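Local coordinates for beta-lactamase-like protein (Koribacter versatilis, PDB 6B9V) that is a metal-dependent diphosphatase of the PhnP family, built on the metallo-beta-lactamase fold, that cleaves reactive FAD photoproducts, at residues C25-S30 and D235-E240; V44-K49 and A151-V156; E240-L245 and I249-D254. One frame throughout, in Å; residues are numbered along the deposited sequence.

Contact 1. Residues C25-S30 and D235-E240; sequences CAVCSS and DLPHEE. With ZN (zinc ion), chain F.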
ATOM      1  N   CYS A  25     -13.014  12.890  13.000  1.00 22.35           N
ATOM      2  CA  CYS A  25     -13.057  12.872  14.471  1.00 19.58           C
ATOM      3  C   CYS A  25     -11.801  13.536  15.050  1.00 20.09           C
ATOM      4  O   CYS A  25     -10.850  13.835  14.312  1.00 21.41           O
ATOM      5  CB  CYS A  25     -13.186  11.429  14.998  1.00 21.96           C
ATOM      6  SG  CYS A  25     -11.626  10.477  15.043  1.00 19.53           S
ATOM      7  N   ALA A  26     -11.788  13.748  16.364  1.00 22.45           N
ATOM      8  CA  ALA A  26     -10.676  14.443  17.013  1.00 21.96           C
ATOM      9  C   ALA A  26      -9.327  13.799  16.715  1.00 21.68           C
ATOM     10  O   ALA A  26      -8.379  14.495  16.353  1.00 22.81           O
ATOM     11  CB  ALA A  26     -10.894  14.512  18.526  1.00 22.37           C
ATOM     12  N   VAL A  27      -9.240  12.477  16.841  1.00 16.23           N
ATOM     13  CA  VAL A  27      -7.953  11.797  16.644  1.00 15.28           C
ATOM     14  C   VAL A  27      -7.532  11.826  15.164  1.00 21.20           C
ATOM     15  O   VAL A  27      -6.356  12.073  14.841  1.00 17.47           O
ATOM     16  CB  VAL A  27      -8.006  10.345  17.186  1.00 16.46           C
ATOM     17  CG1 VAL A  27      -6.720   9.563  16.864  1.00 15.88           C
ATOM     18  CG2 VAL A  27      -8.238  10.371  18.705  1.00 16.04           C
ATOM     19  N   CYS A  28      -8.483  11.617  14.254  1.00 17.59           N
ATOM     20  CA  CYS A  28      -8.134  11.658  12.826  1.00 15.63           C
ATOM     21  C   CYS A  28      -7.755  13.071  12.379  1.00 18.45           C
ATOM     22  O   CYS A  28      -7.084  13.242  11.360  1.00 20.72           O
ATOM     23  CB  CYS A  28      -9.288  11.110  11.968  1.00 18.55           C
ATOM     24  SG  CYS A  28      -9.465   9.283  12.133  1.00 19.12           S
ATOM     25  N   SER A  29      -8.172  14.073  13.148  1.00 17.36           N
ATOM     26  CA  SER A  29      -7.894  15.473  12.839  1.00 22.37           C
ATOM     27  C   SER A  29      -6.665  15.951  13.591  1.00 19.49           C
ATOM     28  O   SER A  29      -6.269  17.096  13.455  1.00 18.86           O
ATOM     29  CB  SER A  29      -9.092  16.369  13.206  1.00 20.17           C
ATOM     30  OG  SER A  29     -10.251  15.976  12.496  1.00 30.93           O
ATOM     31  N   SER A  30      -6.089  15.077  14.407  1.00 21.01           N
ATOM     32  CA  SER A  30      -4.992  15.459  15.282  1.00 16.44           C
ATOM     33  C   SER A  30      -3.765  15.914  14.489  1.00 24.58           C
ATOM     34  O   SER A  30      -3.473  15.384  13.415  1.00 20.46           O
ATOM     35  CB  SER A  30      -4.600  14.286  16.180  1.00 22.45           C
ATOM     36  OG  SER A  30      -3.417  14.585  16.903  1.00 19.80           O
ATOM     37  N   ASP A 235      -9.834   5.369  18.039  1.00 13.76           N
ATOM     38  CA  ASP A 235     -10.508   5.444  19.330  1.00 18.93           C
ATOM     39  C   ASP A 235      -9.575   5.910  20.448  1.00 23.14           C
ATOM     40  O   ASP A 235     -10.047   6.342  21.494  1.00 19.62           O
ATOM     41  CB  ASP A 235     -11.097   4.077  19.703  1.00 19.60           C
ATOM     42  CG  ASP A 235     -12.208   4.177  20.731  1.00 30.25           C
ATOM     43  OD1 ASP A 235     -13.153   4.956  20.492  1.00 31.92           O
ATOM     44  OD2 ASP A 235     -12.134   3.485  21.777  1.00 27.05           O
ATOM     45  N   LEU A 236      -8.261   5.795  20.236  1.00 18.66           N
ATOM     46  CA  LEU A 236      -7.286   6.067  21.294  1.00 18.36           C
ATOM     47  C   LEU A 236      -6.339   7.226  20.954  1.00 16.18           C
ATOM     48  O   LEU A 236      -5.408   7.054  20.160  1.00 18.82           O
ATOM     49  CB  LEU A 236      -6.460   4.803  21.580  1.00 17.62           C
ATOM     50  CG  LEU A 236      -7.221   3.522  21.948  1.00 16.04           C
ATOM     51  CD1 LEU A 236      -6.289   2.312  22.053  1.00 15.16           C
ATOM     52  CD2 LEU A 236      -7.944   3.721  23.248  1.00 15.49           C
ATOM     53  N   PRO A 237      -6.555   8.400  21.573  1.00 17.52           N
ATOM     54  CA  PRO A 237      -5.666   9.563  21.397  1.00 21.29           C
ATOM     55  C   PRO A 237      -4.295   9.260  21.985  1.00 23.38           C
ATOM     56  O   PRO A 237      -4.240   8.722  23.089  1.00 18.48           O
ATOM     57  CB  PRO A 237      -6.369  10.682  22.187  1.00 21.86           C
ATOM     58  CG  PRO A 237      -7.761  10.180  22.449  1.00 28.79           C
ATOM     59  CD  PRO A 237      -7.655   8.689  22.509  1.00 22.60           C
ATOM     60  N   HIS A 238      -3.210   9.594  21.296  1.00 17.72           N
ATOM     61  CA  HIS A 238      -1.909   9.088  21.739  1.00 19.77           C
ATOM     62  C   HIS A 238      -1.488   9.647  23.104  1.00 17.49           C
ATOM     63  O   HIS A 238      -1.316   8.895  24.076  1.00 16.30           O
ATOM     64  CB  HIS A 238      -0.822   9.380  20.698  1.00 18.80           C
ATOM     65  CG  HIS A 238       0.511   8.793  21.054  1.00 16.56           C
ATOM     66  ND1 HIS A 238       0.824   7.471  20.824  1.00 15.27           N
ATOM     67  CD2 HIS A 238       1.595   9.343  21.653  1.00 16.57           C
ATOM     68  CE1 HIS A 238       2.043   7.227  21.272  1.00 16.82           C
ATOM     69  NE2 HIS A 238       2.542   8.352  21.762  1.00 17.24           N
ATOM     70  N   GLU A 239      -1.345  10.962  23.191  1.00 18.34           N
ATOM     71  CA  GLU A 239      -0.764  11.576  24.366  1.00 18.87           C
ATOM     72  C   GLU A 239      -1.725  11.476  25.546  1.00 24.76           C
ATOM     73  O   GLU A 239      -1.311  11.204  26.674  1.00 20.52           O
ATOM     74  CB  GLU A 239      -0.390  13.034  24.081  1.00 26.52           C
ATOM     75  CG  GLU A 239       0.584  13.656  25.080  1.00 30.98           C
ATOM     76  CD  GLU A 239       1.951  12.980  25.089  1.00 31.60           C
ATOM     77  OE1 GLU A 239       2.330  12.345  24.079  1.00 28.95           O
ATOM     78  OE2 GLU A 239       2.647  13.077  26.120  1.00 39.25           O
ATOM     79  N   GLU A 240      -3.011  11.675  25.287  1.00 18.67           N
ATOM     80  CA  GLU A 240      -3.981  11.671  26.369  1.00 20.84           C
ATOM     81  C   GLU A 240      -4.065  10.281  26.999  1.00 20.88           C
ATOM     82  O   GLU A 240      -4.211  10.166  28.214  1.00 20.72           O
ATOM     83  CB  GLU A 240      -5.362  12.121  25.876  1.00 24.87           C
ATOM     84  CG  GLU A 240      -6.257  12.576  27.007  1.00 28.97           C
ATOM     85  CD  GLU A 240      -7.543  13.222  26.528  1.00 35.14           C
ATOM     86  OE1 GLU A 240      -7.661  13.534  25.316  1.00 37.68           O
ATOM     87  OE2 GLU A 240      -8.434  13.428  27.381  1.00 33.50           O
TER
HETATM   88 ZN    ZN F 304     -11.520   9.095  13.160  1.00 20.13          ZN
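Val-27 meets Pro-237 with one methyl group, CG2, and the two side chains cross at about a right angle. CG2 lies 3.8 Å from Pro-237 CG and equally close to Pro-237 CA, so the methyl sits against one side of the proline ring instead of meeting a single corner. The torsion explains which branch is used: with CG1 anti to the backbone N (chi1 174°), CG2 stands beside that nitrogen and faces the proline. This is small, purely apolar packing, yet it brings a metal-binding loop up against the start of a helix, for Val-27 sits between two zinc ligands. Cys-25 SG and Cys-28 SG each bind the zinc ion at 2.3 Å, and Cys-23 and His-234 complete the site of three cysteines and one histidine. The valine side chain also comes close to that of His-234, so it packs beside the ligand set as well as on the proline. Within the CxxC turn, Cys-28 N gives a nearly straight bond to Cys-25 SG at 3.4 Å (167° at the hydrogen), which probably helps to stabilise the thiolate. Cys-25 O takes two bonds from Ser-29: the backbone N at 2.9 Å, and OG at the same distance from above the carbonyl plane. On the other side, Pro-237 is the N-cap residue, and its O accepts a bond from Thr-241 OG1. Asp-35 ties the two segments together through OD2 to Ser-30 OG and OD1 to the backbone N of His-238. In the fold, the cysteine turn belongs to the long loop between strands 2-9 and 41-46, while Pro-237 ends the loop that runs from strand 226-230 past His-234 into helix 238-244.

Contact 2. Residues V44-K49 and A151-V156; sequences VQYDGK and AKFIPV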
ATOM      1  N   VAL A  44      13.490  -6.102  13.263  1.00 12.37           N
ATOM      2  CA  VAL A  44      14.465  -6.436  14.279  1.00 16.49           C
ATOM      3  C   VAL A  44      15.831  -6.492  13.628  1.00 18.80           C
ATOM      4  O   VAL A  44      16.025  -7.224  12.661  1.00 18.69           O
ATOM      5  CB  VAL A  44      14.155  -7.798  14.944  1.00 22.77           C
ATOM      6  CG1 VAL A  44      15.164  -8.097  16.038  1.00 25.08           C
ATOM      7  CG2 VAL A  44      12.722  -7.830  15.492  1.00 26.34           C
ATOM      8  N   GLN A  45      16.776  -5.721  14.147  1.00 16.98           N
ATOM      9  CA  GLN A  45      18.116  -5.674  13.576  1.00 20.45           C
ATOM     10  C   GLN A  45      19.143  -6.204  14.554  1.00 23.68           C
ATOM     11  O   GLN A  45      19.136  -5.839  15.733  1.00 24.43           O
ATOM     12  CB  GLN A  45      18.480  -4.247  13.163  1.00 20.13           C
ATOM     13  CG  GLN A  45      17.740  -3.797  11.943  1.00 17.02           C
ATOM     14  CD  GLN A  45      17.840  -2.313  11.725  1.00 24.51           C
ATOM     15  OE1 GLN A  45      17.477  -1.530  12.592  1.00 23.10           O
ATOM     16  NE2 GLN A  45      18.354  -1.917  10.564  1.00 24.44           N
ATOM     17  N   TYR A  46      20.019  -7.073  14.063  1.00 18.51           N
ATOM     18  CA  TYR A  46      21.061  -7.642  14.918  1.00 22.57           C
ATOM     19  C   TYR A  46      22.139  -8.271  14.069  1.00 20.83           C
ATOM     20  O   TYR A  46      21.834  -8.932  13.080  1.00 21.58           O
ATOM     21  CB  TYR A  46      20.485  -8.688  15.879  1.00 22.26           C
ATOM     22  CG  TYR A  46      19.787  -9.838  15.190  1.00 20.14           C
ATOM     23  CD1 TYR A  46      20.469 -11.005  14.874  1.00 24.52           C
ATOM     24  CD2 TYR A  46      18.437  -9.752  14.854  1.00 20.02           C
ATOM     25  CE1 TYR A  46      19.831 -12.056  14.243  1.00 24.65           C
ATOM     26  CE2 TYR A  46      17.787 -10.800  14.223  1.00 21.66           C
ATOM     27  CZ  TYR A  46      18.495 -11.949  13.920  1.00 22.72           C
ATOM     28  OH  TYR A  46      17.855 -12.994  13.301  1.00 26.13           O
ATOM     29  N   ASP A  47      23.390  -8.045  14.456  1.00 23.15           N
ATOM     30  CA  ASP A  47      24.550  -8.661  13.812  1.00 25.28           C
ATOM     31  C   ASP A  47      24.555  -8.415  12.310  1.00 29.23           C
ATOM     32  O   ASP A  47      24.925  -9.295  11.533  1.00 28.48           O
ATOM     33  CB  ASP A  47      24.578 -10.164  14.112  1.00 31.70           C
ATOM     34  CG  ASP A  47      25.942 -10.796  13.863  1.00 38.30           C
ATOM     35  OD1 ASP A  47      26.968 -10.113  14.064  1.00 35.88           O
ATOM     36  OD2 ASP A  47      25.988 -11.982  13.470  1.00 35.25           O
ATOM     37  N   GLY A  48      24.126  -7.223  11.898  1.00 25.59           N
ATOM     38  CA  GLY A  48      24.137  -6.863  10.485  1.00 24.56           C
ATOM     39  C   GLY A  48      22.978  -7.436   9.687  1.00 25.02           C
ATOM     40  O   GLY A  48      22.927  -7.307   8.467  1.00 27.78           O
ATOM     41  N   LYS A  49      22.037  -8.065  10.389  1.00 19.69           N
ATOM     42  CA  LYS A  49      20.866  -8.691   9.782  1.00 18.27           C
ATOM     43  C   LYS A  49      19.605  -7.882  10.093  1.00 20.39           C
ATOM     44  O   LYS A  49      19.548  -7.158  11.100  1.00 22.52           O
ATOM     45  CB  LYS A  49      20.685 -10.139  10.290  1.00 20.54           C
ATOM     46  CG  LYS A  49      21.872 -11.060  10.089  1.00 31.84           C
ATOM     47  CD  LYS A  49      22.150 -11.311   8.614  1.00 35.37           C
ATOM     48  CE  LYS A  49      23.303 -12.294   8.439  1.00 40.07           C
ATOM     49  NZ  LYS A  49      24.512 -11.828   9.155  1.00 37.63           N
ATOM     50  N   ALA A 151      19.855 -16.481  15.894  1.00 29.04           N
ATOM     51  CA  ALA A 151      18.859 -16.145  16.908  1.00 31.75           C
ATOM     52  C   ALA A 151      17.666 -17.089  16.824  1.00 33.14           C
ATOM     53  O   ALA A 151      17.385 -17.641  15.767  1.00 36.80           O
ATOM     54  CB  ALA A 151      18.412 -14.712  16.754  1.00 31.76           C
ATOM     55  N   LYS A 152      16.971 -17.290  17.938  1.00 29.94           N
ATOM     56  CA  LYS A 152      15.756 -18.097  17.900  1.00 27.87           C
ATOM     57  C   LYS A 152      14.511 -17.225  18.022  1.00 25.51           C
ATOM     58  O   LYS A 152      14.375 -16.443  18.959  1.00 24.28           O
ATOM     59  CB  LYS A 152      15.778 -19.163  18.995  1.00 28.34           C
ATOM     60  CG  LYS A 152      16.842 -20.222  18.769  1.00 31.46           C
ATOM     61  CD  LYS A 152      16.532 -21.521  19.499  1.00 43.27           C
ATOM     62  CE  LYS A 152      16.439 -21.302  20.999  1.00 58.43           C
ATOM     63  NZ  LYS A 152      17.748 -20.887  21.578  1.00 68.00           N
ATOM     64  N   PHE A 153      13.619 -17.352  17.042  1.00 25.12           N
ATOM     65  CA  PHE A 153      12.309 -16.719  17.081  1.00 21.85           C
ATOM     66  C   PHE A 153      11.267 -17.773  17.441  1.00 25.33           C
ATOM     67  O   PHE A 153      10.984 -18.673  16.659  1.00 28.15           O
ATOM     68  CB  PHE A 153      11.974 -16.069  15.734  1.00 23.37           C
ATOM     69  CG  PHE A 153      12.640 -14.742  15.517  1.00 24.69           C
ATOM     70  CD1 PHE A 153      14.009 -14.656  15.342  1.00 25.71           C
ATOM     71  CD2 PHE A 153      11.887 -13.578  15.460  1.00 24.13           C
ATOM     72  CE1 PHE A 153      14.620 -13.420  15.132  1.00 25.44           C
ATOM     73  CE2 PHE A 153      12.492 -12.344  15.259  1.00 23.04           C
ATOM     74  CZ  PHE A 153      13.861 -12.269  15.095  1.00 26.55           C
ATOM     75  N   ILE A 154      10.708 -17.668  18.635  1.00 22.19           N
ATOM     76  CA  ILE A 154       9.795 -18.682  19.155  1.00 23.13           C
ATOM     77  C   ILE A 154       8.362 -18.286  18.829  1.00 18.46           C
ATOM     78  O   ILE A 154       7.923 -17.219  19.230  1.00 22.47           O
ATOM     79  CB  ILE A 154       9.959 -18.839  20.682  1.00 19.11           C
ATOM     80  CG1 ILE A 154      11.442 -19.011  21.033  1.00 26.75           C
ATOM     81  CG2 ILE A 154       9.133 -20.010  21.197  1.00 24.14           C
ATOM     82  CD1 ILE A 154      11.760 -18.717  22.474  1.00 33.23           C
ATOM     83  N   PRO A 155       7.636 -19.135  18.089  1.00 19.99           N
ATOM     84  CA  PRO A 155       6.219 -18.848  17.833  1.00 17.65           C
ATOM     85  C   PRO A 155       5.411 -18.981  19.124  1.00 20.56           C
ATOM     86  O   PRO A 155       5.588 -19.943  19.878  1.00 24.66           O
ATOM     87  CB  PRO A 155       5.808 -19.920  16.811  1.00 23.87           C
ATOM     88  CG  PRO A 155       7.116 -20.486  16.279  1.00 29.31           C
ATOM     89  CD  PRO A 155       8.074 -20.377  17.429  1.00 26.81           C
ATOM     90  N   VAL A 156       4.546 -18.008  19.362  1.00 20.18           N
ATOM     91  CA  VAL A 156       3.702 -17.967  20.541  1.00 23.56           C
ATOM     92  C   VAL A 156       2.253 -17.968  20.091  1.00 18.33           C
ATOM     93  O   VAL A 156       1.781 -16.976  19.545  1.00 16.91           O
ATOM     94  CB  VAL A 156       3.975 -16.714  21.394  1.00 22.73           C
ATOM     95  CG1 VAL A 156       3.051 -16.691  22.634  1.00 17.38           C
ATOM     96  CG2 VAL A 156       5.441 -16.668  21.804  1.00 21.36           C
TER
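Ala-151 opens its strand by pressing CB against the outer end of the Tyr-46 ring, 3.9 Å from Tyr-46 CE1 and the same distance from its OH. With CG between the backbone N and the carbonyl carbon (chi1 58°), the Tyr-46 ring is directed across the gap between the strands, and its outer end meets the alanine. Its buried hydroxyl is satisfied by the carbonyl of Leu-148, just before this strand. Lys-152 turns away, as alternation in a strand requires, and Phe-153 faces inward again. Its ring and that of Tyr-46 arrive from opposite directions. Tyr-46 OH stands at the edge of the phenylalanine, close to the ring plane and 3.7 Å from CE1, while Val-44 CG1 makes a looser approach of 4.5 Å to Phe-153 CZ. These contacts lie between two sheets, not within one: the axes of strands 44-46 and 151-156 stay 11.2 Å apart and run nearly antiparallel, at 160°, with no hydrogen bond between them. Such face-to-face packing of two mixed sheets is the core of the alpha-beta/beta-alpha sandwich of the metallo-beta-lactamase fold. Phe-153 is shared widely there, stacking on Phe-170 and touching Val-51. Tyr-46 in turn begins a tight type I' turn at the end of its hairpin, where Tyr-46 N bonds Lys-49 O at 3.0 Å and Lys-49 N bonds Tyr-46 O at 2.8 Å. Beyond Phe-153 the strand leaves segment 44-49, and Ile-154 and Val-156 pair through their backbones with Arg-169 and Gly-167 of strand 163-170.

Contact 3. Residues E240-L245 and I249-D254; sequences ETNRQL and IQLAHD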
ATOM      1  N   GLU A 240      -3.011  11.675  25.287  1.00 18.67           N
ATOM      2  CA  GLU A 240      -3.981  11.671  26.369  1.00 20.84           C
ATOM      3  C   GLU A 240      -4.065  10.281  26.999  1.00 20.88           C
ATOM      4  O   GLU A 240      -4.211  10.166  28.214  1.00 20.72           O
ATOM      5  CB  GLU A 240      -5.362  12.121  25.876  1.00 24.87           C
ATOM      6  CG  GLU A 240      -6.257  12.576  27.007  1.00 28.97           C
ATOM      7  CD  GLU A 240      -7.543  13.222  26.528  1.00 35.14           C
ATOM      8  OE1 GLU A 240      -7.661  13.534  25.316  1.00 37.68           O
ATOM      9  OE2 GLU A 240      -8.434  13.428  27.381  1.00 33.50           O
ATOM     10  N   THR A 241      -3.959   9.242  26.169  1.00 18.92           N
ATOM     11  CA  THR A 241      -3.982   7.865  26.654  1.00 23.33           C
ATOM     12  C   THR A 241      -2.708   7.557  27.412  1.00 19.44           C
ATOM     13  O   THR A 241      -2.755   6.948  28.471  1.00 27.48           O
ATOM     14  CB  THR A 241      -4.145   6.835  25.510  1.00 16.87           C
ATOM     15  OG1 THR A 241      -5.373   7.064  24.818  1.00 20.42           O
ATOM     16  CG2 THR A 241      -4.150   5.406  26.048  1.00 18.40           C
ATOM     17  N   ASN A 242      -1.563   7.972  26.872  1.00 18.16           N
ATOM     18  CA  ASN A 242      -0.296   7.654  27.532  1.00 25.41           C
ATOM     19  C   ASN A 242      -0.134   8.363  28.869  1.00 30.67           C
ATOM     20  O   ASN A 242       0.507   7.840  29.784  1.00 28.21           O
ATOM     21  CB  ASN A 242       0.889   7.979  26.624  1.00 21.75           C
ATOM     22  CG  ASN A 242       1.202   6.850  25.668  1.00 18.93           C
ATOM     23  OD1 ASN A 242       0.652   5.753  25.787  1.00 18.18           O
ATOM     24  ND2 ASN A 242       2.070   7.109  24.709  1.00 19.84           N
ATOM     25  N   ARG A 243      -0.724   9.545  28.987  1.00 28.09           N
ATOM     26  CA  ARG A 243      -0.674  10.279  30.248  1.00 36.23           C
ATOM     27  C   ARG A 243      -1.404   9.514  31.355  1.00 36.76           C
ATOM     28  O   ARG A 243      -1.096   9.670  32.540  1.00 42.91           O
ATOM     29  CB  ARG A 243      -1.270  11.684  30.066  1.00 42.28           C
ATOM     30  CG  ARG A 243      -0.880  12.700  31.135  1.00 55.86           C
ATOM     31  CD  ARG A 243      -0.933  14.133  30.591  1.00 61.70           C
ATOM     32  NE  ARG A 243      -2.246  14.483  30.050  1.00 61.75           N
ATOM     33  CZ  ARG A 243      -2.482  14.765  28.772  1.00 61.92           C
ATOM     34  NH1 ARG A 243      -1.488  14.750  27.891  1.00 61.05           N
ATOM     35  NH2 ARG A 243      -3.713  15.069  28.373  1.00 58.42           N
ATOM     36  N   GLN A 244      -2.359   8.674  30.967  1.00 29.88           N
ATOM     37  CA  GLN A 244      -3.219   8.001  31.935  1.00 29.83           C
ATOM     38  C   GLN A 244      -2.815   6.549  32.266  1.00 30.73           C
ATOM     39  O   GLN A 244      -3.313   5.991  33.239  1.00 26.17           O
ATOM     40  CB  GLN A 244      -4.678   8.009  31.447  1.00 28.37           C
ATOM     41  CG  GLN A 244      -5.448   9.321  31.691  1.00 40.50           C
ATOM     42  CD  GLN A 244      -6.141   9.859  30.439  1.00 51.07           C
ATOM     43  OE1 GLN A 244      -6.782   9.113  29.688  1.00 52.25           O
ATOM     44  NE2 GLN A 244      -5.994  11.156  30.199  1.00 54.24           N
ATOM     45  N   LEU A 245      -1.925   5.944  31.477  1.00 25.22           N
ATOM     46  CA  LEU A 245      -1.546   4.535  31.667  1.00 18.85           C
ATOM     47  C   LEU A 245      -0.569   4.335  32.829  1.00 19.80           C
ATOM     48  O   LEU A 245       0.128   5.264  33.222  1.00 25.73           O
ATOM     49  CB  LEU A 245      -0.924   3.978  30.370  1.00 16.25           C
ATOM     50  CG  LEU A 245      -1.880   3.763  29.203  1.00 16.97           C
ATOM     51  CD1 LEU A 245      -1.059   3.434  27.945  1.00 20.19           C
ATOM     52  CD2 LEU A 245      -2.882   2.645  29.485  1.00 17.53           C
ATOM     53  N   ILE A 249       3.901   1.061  30.910  1.00 19.97           N
ATOM     54  CA  ILE A 249       2.936   0.691  29.880  1.00 17.56           C
ATOM     55  C   ILE A 249       2.616   1.909  29.014  1.00 22.84           C
ATOM     56  O   ILE A 249       2.236   2.953  29.535  1.00 19.96           O
ATOM     57  CB  ILE A 249       1.627   0.132  30.516  1.00 18.09           C
ATOM     58  CG1 ILE A 249       1.938  -1.064  31.419  1.00 18.53           C
ATOM     59  CG2 ILE A 249       0.631  -0.262  29.457  1.00 16.14           C
ATOM     60  CD1 ILE A 249       0.713  -1.638  32.152  1.00 23.48           C
ATOM     61  N   GLN A 250       2.802   1.807  27.701  1.00 16.45           N
ATOM     62  CA  GLN A 250       2.536   2.961  26.834  1.00 13.75           C
ATOM     63  C   GLN A 250       2.019   2.513  25.477  1.00 16.21           C
ATOM     64  O   GLN A 250       2.314   1.397  25.047  1.00 14.57           O
ATOM     65  CB  GLN A 250       3.812   3.796  26.629  1.00 14.04           C
ATOM     66  CG  GLN A 250       4.386   4.489  27.853  1.00 23.45           C
ATOM     67  CD  GLN A 250       3.619   5.741  28.252  1.00 34.48           C
ATOM     68  OE1 GLN A 250       3.977   6.851  27.849  1.00 39.44           O
ATOM     69  NE2 GLN A 250       2.575   5.570  29.064  1.00 31.21           N
ATOM     70  N   LEU A 251       1.276   3.377  24.777  1.00 12.87           N
ATOM     71  CA  LEU A 251       1.033   3.136  23.357  1.00 12.25           C
ATOM     72  C   LEU A 251       2.345   3.298  22.598  1.00 15.59           C
ATOM     73  O   LEU A 251       3.096   4.255  22.848  1.00 13.00           O
ATOM     74  CB  LEU A 251      -0.011   4.111  22.777  1.00 12.29           C
ATOM     75  CG  LEU A 251      -1.376   4.215  23.477  1.00 16.13           C
ATOM     76  CD1 LEU A 251      -2.265   5.203  22.723  1.00 13.81           C
ATOM     77  CD2 LEU A 251      -2.052   2.861  23.550  1.00 19.76           C
ATOM     78  N   ALA A 252       2.627   2.378  21.678  1.00 12.46           N
ATOM     79  CA  ALA A 252       3.736   2.588  20.732  1.00 15.45           C
ATOM     80  C   ALA A 252       3.456   3.755  19.780  1.00 14.77           C
ATOM     81  O   ALA A 252       2.338   4.282  19.733  1.00 15.43           O
ATOM     82  CB  ALA A 252       4.006   1.324  19.930  1.00 14.37           C
ATOM     83  N   HIS A 253       4.473   4.152  19.012  1.00 13.93           N
ATOM     84  CA  HIS A 253       4.265   5.114  17.928  1.00 14.85           C
ATOM     85  C   HIS A 253       5.131   4.728  16.733  1.00 16.54           C
ATOM     86  O   HIS A 253       6.131   4.006  16.882  1.00 12.94           O
ATOM     87  CB  HIS A 253       4.581   6.561  18.368  1.00 11.63           C
ATOM     88  CG  HIS A 253       6.004   6.781  18.783  1.00 15.07           C
ATOM     89  ND1 HIS A 253       6.419   6.709  20.102  1.00 17.95           N
ATOM     90  CD2 HIS A 253       7.112   7.088  18.064  1.00 14.47           C
ATOM     91  CE1 HIS A 253       7.709   6.963  20.170  1.00 22.41           C
ATOM     92  NE2 HIS A 253       8.158   7.194  18.946  1.00 20.83           N
ATOM     93  N   ASP A 254       4.726   5.174  15.549  1.00 12.38           N
ATOM     94  CA  ASP A 254       5.517   4.911  14.342  1.00 16.05           C
ATOM     95  C   ASP A 254       6.913   5.505  14.494  1.00 16.29           C
ATOM     96  O   ASP A 254       7.047   6.697  14.781  1.00 16.53           O
ATOM     97  CB  ASP A 254       4.843   5.509  13.094  1.00 12.68           C
ATOM     98  CG  ASP A 254       3.594   4.748  12.657  1.00 15.09           C
ATOM     99  OD1 ASP A 254       2.982   4.008  13.468  1.00 14.49           O
ATOM    100  OD2 ASP A 254       3.194   4.917  11.486  1.00 15.57           O
TER
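Helix 240-244 packs here on strand 249-251, an outermost strand of its sheet within the chain, with Asn-242, Leu-245 and Thr-241 meeting Gln-250, Ile-249 and Leu-251. The two short axes are 7.6 Å apart and run antiparallel, at 178°. Because the backbone of Gln-250 pairs inward with Thr-227 and Phe-229, the N-H of Leu-251 points to the other side of the strand, and Asn-242 takes it: OD1 accepts from Leu-251 N at 2.7 Å, in the carbonyl plane and on a lone pair, with 163° at the hydrogen. Gln-250 answers in the reverse direction. Its chain bends back at chi2, so that NE2 can give one hydrogen to Asn-242 O at 3.2 Å and the other to Ile-249 O at 2.7 Å. Two bonds thus fix the rotation of this amide, which lies stacked on that of Asn-242 with the planes 28° apart. Beside the two amides, on the side of helix 212-222, apolar groups take over. Leu-245 lays CD1 over the strand, 3.8 Å from Gln-250 CA, and Leu-251 brings CD1 to 3.7 Å from Thr-241 CB, crossing that side chain at about a right angle. Leu-212 of helix 212-222 touches both Thr-241 and Leu-251. The helix links strand 226-230 to the parallel strand 249-251 beside it, as in the classic beta-alpha-beta crossover, and the loop between first strand and helix carries the manganese ligand His-231.

Contacts 1 and 3 are neighbours, their centres about 12 Å apart, and both use helix 238-244 with Glu-240 in common; His-238 of the first packs directly on the strand side of the third. Contact 2 lies on the opposite side of the chain's centre from contact 1, about 33 Å from it and about 26 Å from contact 3, centre to centre. Its strand 151-160 nevertheless belongs to the same mixed sheet as strand 249-251 of contact 3. Along the chain, contact 2 falls between the two halves of contact 1, and contact 3 follows last. Contact 2 thus belongs to the inter-sheet core, while contacts 1 and 3 tie the zinc loop to one sheet's far edge.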